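Local coordinates for protein putative fructosamine-3-kinase (Thermobifida fusca YX, PDB 3F7W) that probably acts as a kinase of the fructosamine kinase family, whose members share the protein-kinase-like fold, at residues L42-L47 / T86-W91; P97-A102 / L231-R236. All coordinates share one frame; numbering follows the deposited sequence.

Contact 1 (L42-L47 / T86-W91); sequences LFVKAL and TLAMEW. With EDO (1,2-ethanediol), chain G.
Phe43 and Met89 form one hydrogen-bonded pair of two antiparallel strands: Phe43 N donates to Met89 O at 2.7 Å, and Met89 N answers to Phe43 O at 2.9 Å. Lys45 and Leu87 repeat the exchange two residues on, with Lys45 N 2.8 Å from Leu87 O. That oxygen also takes a weaker CA-H...O contact from Val44 CA. Phe43, Lys45, Leu87 and Met89 share one face of the sheet. Here the selenomethionine Met89 lies alongside Phe43, its CG 4.0 Å from Phe43 CB and close to the plane of the ring at its edge. Met89 CG sits between backbone N and carbonyl carbon (chi1 71°), a rotation that lays it against the Phe43 carbonyl. Trp91 meets Phe43 from beyond the strand end, the two side chains crossing at about a right angle with Trp91 CZ3 3.7 Å from Phe43 CD1. On the other face Val44 straddles its neighbours, CG2 resting 3.9 Å from Ala88 CB and CG1 beside the methyl of Thr86; helix 3-13 packs there through Val9 and Leu12. Lys45, extended beyond CG, carries NZ into salt bridges with Glu61 of helix 57-68 and with Asp211; a 1,2-ethanediol, probably from the crystallisation liquor, has its O1 3.0 Å from Lys45 NZ and also bonds to Glu61. A methionine in its place would probably leave Glu61 and Asp211 without their cationic mate and lose this polar tie to helix 57-68. The bridge recalls that between the strand-3 lysine and helix-C glutamate of protein kinases, as expected for this clan, and is consistent with the place where relatives bind nucleotide phosphates, though no nucleotide is bound here.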
loop_
_atom_site.group_PDB
_atom_site.type_symbol
_atom_site.label_atom_id
_atom_site.label_comp_id
_atom_site.label_asym_id
_atom_site.label_seq_id
_atom_site.Cartn_x
_atom_site.Cartn_y
_atom_site.Cartn_z
ATOM N N LEU A 42 -20.046 -6.806 -4.194
ATOM C CA LEU A 42 -18.668 -6.901 -4.597
ATOM C C LEU A 42 -18.168 -5.530 -5.007
ATOM O O LEU A 42 -18.900 -4.758 -5.635
ATOM C CB LEU A 42 -18.530 -7.855 -5.777
ATOM C CG LEU A 42 -18.973 -9.307 -5.626
ATOM C CD1 LEU A 42 -18.727 -10.015 -6.978
ATOM C CD2 LEU A 42 -18.217 -9.976 -4.447
ATOM N N PHE A 43 -16.917 -5.246 -4.661
ATOM C CA PHE A 43 -16.207 -4.077 -5.161
ATOM C C PHE A 43 -15.409 -4.557 -6.378
ATOM O O PHE A 43 -14.633 -5.495 -6.268
ATOM C CB PHE A 43 -15.285 -3.492 -4.109
ATOM C CG PHE A 43 -14.492 -2.290 -4.593
ATOM C CD1 PHE A 43 -15.138 -1.164 -5.026
ATOM C CD2 PHE A 43 -13.110 -2.275 -4.537
ATOM C CE1 PHE A 43 -14.427 -0.055 -5.446
ATOM C CE2 PHE A 43 -12.401 -1.145 -4.959
ATOM C CZ PHE A 43 -13.075 -0.057 -5.418
ATOM N N VAL A 44 -15.594 -3.894 -7.511
ATOM C CA VAL A 44 -14.999 -4.352 -8.776
ATOM C C VAL A 44 -14.231 -3.188 -9.415
ATOM O O VAL A 44 -14.775 -2.069 -9.551
ATOM C CB VAL A 44 -16.081 -4.905 -9.720
ATOM C CG1 VAL A 44 -15.508 -5.327 -11.067
ATOM C CG2 VAL A 44 -16.886 -6.088 -9.033
ATOM N N LYS A 45 -12.965 -3.449 -9.738
ATOM C CA LYS A 45 -12.143 -2.562 -10.569
ATOM C C LYS A 45 -12.111 -3.173 -11.956
ATOM O O LYS A 45 -12.011 -4.407 -12.116
ATOM C CB LYS A 45 -10.710 -2.458 -10.076
ATOM C CG LYS A 45 -10.538 -1.933 -8.707
ATOM C CD LYS A 45 -9.091 -1.960 -8.284
ATOM C CE LYS A 45 -8.943 -1.442 -6.851
ATOM N NZ LYS A 45 -7.502 -1.242 -6.526
ATOM N N ALA A 46 -12.184 -2.326 -12.962
ATOM C CA ALA A 46 -12.183 -2.821 -14.341
ATOM C C ALA A 46 -11.560 -1.795 -15.271
ATOM O O ALA A 46 -11.917 -0.627 -15.252
ATOM C CB ALA A 46 -13.607 -3.150 -14.806
ATOM N N LEU A 47 -10.643 -2.266 -16.108
ATOM C CA LEU A 47 -10.181 -1.500 -17.235
ATOM C C LEU A 47 -11.274 -1.514 -18.305
ATOM O O LEU A 47 -12.033 -2.468 -18.390
ATOM C CB LEU A 47 -8.931 -2.141 -17.808
ATOM C CG LEU A 47 -7.707 -1.972 -16.929
ATOM C CD1 LEU A 47 -6.641 -3.008 -17.302
ATOM C CD2 LEU A 47 -7.242 -0.566 -17.146
ATOM N N THR A 86 -9.790 -7.104 -14.812
ATOM C CA THR A 86 -10.927 -7.074 -13.868
ATOM C C THR A 86 -10.468 -7.640 -12.522
ATOM O O THR A 86 -9.722 -8.629 -12.464
ATOM C CB THR A 86 -12.083 -7.924 -14.363
ATOM O OG1 THR A 86 -12.267 -7.736 -15.771
ATOM C CG2 THR A 86 -13.394 -7.611 -13.632
ATOM N N LEU A 87 -10.882 -6.993 -11.448
ATOM C CA LEU A 87 -10.614 -7.492 -10.112
ATOM C C LEU A 87 -11.892 -7.284 -9.288
ATOM O O LEU A 87 -12.368 -6.156 -9.170
ATOM C CB LEU A 87 -9.409 -6.764 -9.505
ATOM C CG LEU A 87 -9.009 -7.058 -8.059
ATOM C CD1 LEU A 87 -8.750 -8.541 -7.821
ATOM C CD2 LEU A 87 -7.772 -6.214 -7.630
ATOM N N ALA A 88 -12.461 -8.394 -8.812
ATOM C CA ALA A 88 -13.725 -8.434 -8.044
ATOM C C ALA A 88 -13.393 -8.942 -6.639
ATOM O O ALA A 88 -12.781 -10.019 -6.492
ATOM C CB ALA A 88 -14.732 -9.370 -8.682
HETATM N N MSE A 89 -13.780 -8.161 -5.636
HETATM C CA MSE A 89 -13.497 -8.462 -4.261
HETATM C C MSE A 89 -14.667 -8.134 -3.380
HETATM O O MSE A 89 -15.629 -7.495 -3.791
HETATM C CB MSE A 89 -12.268 -7.679 -3.787
HETATM C CG MSE A 89 -12.466 -6.224 -3.630
HETATM SE SE MSE A 89 -10.767 -5.398 -3.130
HETATM C CE MSE A 89 -9.916 -5.699 -4.858
ATOM N N GLU A 90 -14.540 -8.546 -2.127
ATOM C CA GLU A 90 -15.488 -8.217 -1.082
ATOM C C GLU A 90 -15.766 -6.705 -1.001
ATOM O O GLU A 90 -14.835 -5.887 -1.023
ATOM C CB GLU A 90 -14.868 -8.769 0.206
ATOM C CG GLU A 90 -15.603 -8.583 1.452
ATOM C CD GLU A 90 -14.860 -9.236 2.633
ATOM O OE1 GLU A 90 -13.690 -9.703 2.472
ATOM O OE2 GLU A 90 -15.467 -9.262 3.724
ATOM N N TRP A 91 -17.042 -6.331 -0.943
ATOM C CA TRP A 91 -17.465 -4.952 -0.749
ATOM C C TRP A 91 -17.482 -4.632 0.743
ATOM O O TRP A 91 -17.963 -5.432 1.540
ATOM C CB TRP A 91 -18.866 -4.716 -1.332
ATOM C CG TRP A 91 -19.405 -3.341 -1.062
ATOM C CD1 TRP A 91 -20.200 -2.958 -0.004
ATOM C CD2 TRP A 91 -19.201 -2.166 -1.853
ATOM N NE1 TRP A 91 -20.467 -1.612 -0.088
ATOM C CE2 TRP A 91 -19.873 -1.104 -1.211
ATOM C CE3 TRP A 91 -18.506 -1.903 -3.044
ATOM C CZ2 TRP A 91 -19.869 0.194 -1.714
ATOM C CZ3 TRP A 91 -18.488 -0.614 -3.533
ATOM C CH2 TRP A 91 -19.190 0.422 -2.884
HETATM C C1 EDO G . -5.797 -1.475 -10.054
HETATM O O1 EDO G . -5.730 -0.612 -8.912
HETATM C C2 EDO G . -4.535 -2.277 -10.093
HETATM O O2 EDO G . -4.628 -3.125 -8.974
#

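Contact 2 (P97-A102 / L231-R236); sequences PTPEAA and LPYLDR
Pro97, Pro99 and Ala102 pack against Pro232, Tyr233 and Arg236 in a surface contact where the N-terminal ends of helices 99-114 and 234-244 meet, together with the loops that lead into them. It is built from van der Waals packing, side chain on side chain and the Tyr233 ring on backbone, with Tyr233 at its middle. The ring of Tyr233 lies against the start of helix 99-114: Pro99 CD stands over one face in a CH-pi contact, 4.1 Å from the ring centroid, and Pro99 N lies 3.7 Å above the ring plane near its centre. Pro97 O meets the same ring at its edge, so the chain from Pro97 to Pro99 bends around the aromatic group. Closer to the backbone, the methyl of Ala102 presses on Tyr233 CB at 3.5 Å. Arg236 comes in from the first turn of helix 234-244, its chain extended from CG to NE; Pro99 CB stands over one face of the guanidinium, toward its rim, 3.3 Å from Arg236 NE. At the far side Pro97 and Pro232 join two proline rings, CB to CB at 3.6 Å.

A capping bond on one side and a turn on the other shape the two approaches. Thr98 is the N-cap of helix 99-114, its OG1 accepting from Ala101 N at 3.3 Å. Tyr233 occupies the third position of a type II turn from Leu231 to Leu234, with the positive phi, 56°, of that position, at the N-cap of helix 234-244. With CG anti to the carbonyl carbon (chi1 -57°), its ring is directed across to the prolines. Pro97, Ala102 and Leu231 also touch Trp202 of strand 200-203, while Leu231 and Leu234 rest on Leu226 of helix 219-229.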
loop_
_atom_site.group_PDB
_atom_site.type_symbol
_atom_site.label_atom_id
_atom_site.label_comp_id
_atom_site.label_asym_id
_atom_site.label_seq_id
_atom_site.Cartn_x
_atom_site.Cartn_y
_atom_site.Cartn_z
ATOM N N PRO A 97 -14.855 6.009 12.246
ATOM C CA PRO A 97 -13.788 5.502 13.110
ATOM C C PRO A 97 -14.182 5.590 14.564
ATOM O O PRO A 97 -14.870 6.530 14.958
ATOM C CB PRO A 97 -12.594 6.440 12.830
ATOM C CG PRO A 97 -12.969 7.278 11.658
ATOM C CD PRO A 97 -14.462 7.223 11.498
ATOM N N THR A 98 -13.767 4.605 15.343
ATOM C CA THR A 98 -13.981 4.573 16.783
ATOM C C THR A 98 -12.703 4.110 17.461
ATOM O O THR A 98 -11.916 3.372 16.866
ATOM C CB THR A 98 -15.120 3.620 17.169
ATOM O OG1 THR A 98 -14.841 2.302 16.672
ATOM C CG2 THR A 98 -16.480 4.104 16.616
ATOM N N PRO A 99 -12.489 4.516 18.720
ATOM C CA PRO A 99 -11.300 4.052 19.444
ATOM C C PRO A 99 -11.272 2.517 19.648
ATOM O O PRO A 99 -10.218 1.920 19.604
ATOM C CB PRO A 99 -11.378 4.816 20.788
ATOM C CG PRO A 99 -12.792 5.260 20.915
ATOM C CD PRO A 99 -13.336 5.417 19.537
ATOM N N GLU A 100 -12.437 1.892 19.789
ATOM C CA GLU A 100 -12.533 0.439 19.917
ATOM C C GLU A 100 -12.046 -0.284 18.657
ATOM O O GLU A 100 -11.317 -1.281 18.730
ATOM C CB GLU A 100 -13.983 0.040 20.184
ATOM C CG GLU A 100 -14.568 0.536 21.522
ATOM C CD GLU A 100 -14.967 2.030 21.587
ATOM O OE1 GLU A 100 -15.294 2.687 20.563
ATOM O OE2 GLU A 100 -14.967 2.545 22.728
ATOM N N ALA A 101 -12.471 0.220 17.510
ATOM C CA ALA A 101 -12.048 -0.327 16.219
ATOM C C ALA A 101 -10.550 -0.092 16.024
ATOM O O ALA A 101 -9.859 -0.914 15.442
ATOM C CB ALA A 101 -12.845 0.347 15.090
ATOM N N ALA A 102 -10.063 1.051 16.497
ATOM C CA ALA A 102 -8.657 1.406 16.352
ATOM C C ALA A 102 -7.753 0.423 17.086
ATOM O O ALA A 102 -6.732 -0.028 16.534
ATOM C CB ALA A 102 -8.383 2.836 16.830
ATOM N N LEU A 231 -4.124 9.521 10.610
ATOM C CA LEU A 231 -5.162 8.497 10.700
ATOM C C LEU A 231 -5.985 8.781 11.926
ATOM O O LEU A 231 -5.413 9.137 12.956
ATOM C CB LEU A 231 -4.543 7.117 10.877
ATOM C CG LEU A 231 -5.496 5.914 10.819
ATOM C CD1 LEU A 231 -5.913 5.620 9.361
ATOM C CD2 LEU A 231 -4.879 4.679 11.502
ATOM N N PRO A 232 -7.310 8.591 11.844
ATOM C CA PRO A 232 -8.096 8.677 13.075
ATOM C C PRO A 232 -7.554 7.719 14.105
ATOM O O PRO A 232 -7.234 6.574 13.764
ATOM C CB PRO A 232 -9.499 8.280 12.615
ATOM C CG PRO A 232 -9.518 8.680 11.126
ATOM C CD PRO A 232 -8.145 8.297 10.663
ATOM N N TYR A 233 -7.428 8.180 15.356
ATOM C CA TYR A 233 -6.988 7.324 16.464
ATOM C C TYR A 233 -5.629 6.642 16.212
ATOM O O TYR A 233 -5.406 5.523 16.661
ATOM C CB TYR A 233 -8.080 6.276 16.811
ATOM C CG TYR A 233 -9.392 6.926 17.161
ATOM C CD1 TYR A 233 -9.530 7.688 18.337
ATOM C CD2 TYR A 233 -10.484 6.856 16.299
ATOM C CE1 TYR A 233 -10.715 8.308 18.639
ATOM C CE2 TYR A 233 -11.668 7.485 16.590
ATOM C CZ TYR A 233 -11.785 8.222 17.754
ATOM O OH TYR A 233 -12.979 8.841 18.057
ATOM N N LEU A 234 -4.735 7.334 15.502
ATOM C CA LEU A 234 -3.407 6.798 15.198
ATOM C C LEU A 234 -2.696 6.244 16.412
ATOM O O LEU A 234 -2.200 5.130 16.360
ATOM C CB LEU A 234 -2.512 7.850 14.557
ATOM C CG LEU A 234 -1.111 7.373 14.175
ATOM C CD1 LEU A 234 -1.135 6.192 13.166
ATOM C CD2 LEU A 234 -0.311 8.544 13.617
ATOM N N ASP A 235 -2.644 7.000 17.514
ATOM C CA ASP A 235 -1.915 6.526 18.686
ATOM C C ASP A 235 -2.522 5.260 19.293
ATOM O O ASP A 235 -1.787 4.391 19.763
ATOM C CB ASP A 235 -1.822 7.622 19.749
ATOM C CG ASP A 235 -0.864 8.723 19.363
ATOM O OD1 ASP A 235 0.056 8.445 18.584
ATOM O OD2 ASP A 235 -1.032 9.856 19.858
ATOM N N ARG A 236 -3.849 5.143 19.283
ATOM C CA ARG A 236 -4.486 3.905 19.747
ATOM C C ARG A 236 -4.143 2.708 18.869
ATOM O O ARG A 236 -3.953 1.609 19.383
ATOM C CB ARG A 236 -5.990 4.023 19.818
ATOM C CG ARG A 236 -6.478 4.785 21.028
ATOM C CD ARG A 236 -7.985 4.674 21.159
ATOM N NE ARG A 236 -8.489 5.213 22.430
ATOM C CZ ARG A 236 -8.646 6.506 22.701
ATOM N NH1 ARG A 236 -8.316 7.443 21.814
ATOM N NH2 ARG A 236 -9.134 6.872 23.882
#

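Contact 1 is a buried strand pairing in the five-stranded sheet, whereas contact 2 is a surface meeting of two helix beginnings; their centres lie about 27 Å apart and they do not touch. They hold different elements, yet strand 86-90 of the first is followed in the chain, after a short connection, by helix 99-114 of the second. Regular backbone hydrogen bonds set the register in contact 1, and the side chains add apolar packing and one buried charge. Contact 2 instead relies on prolines, an aromatic ring and a guanidinium whose face meets a proline carbon, with a capping bond in one segment and a weak turn bond in the other.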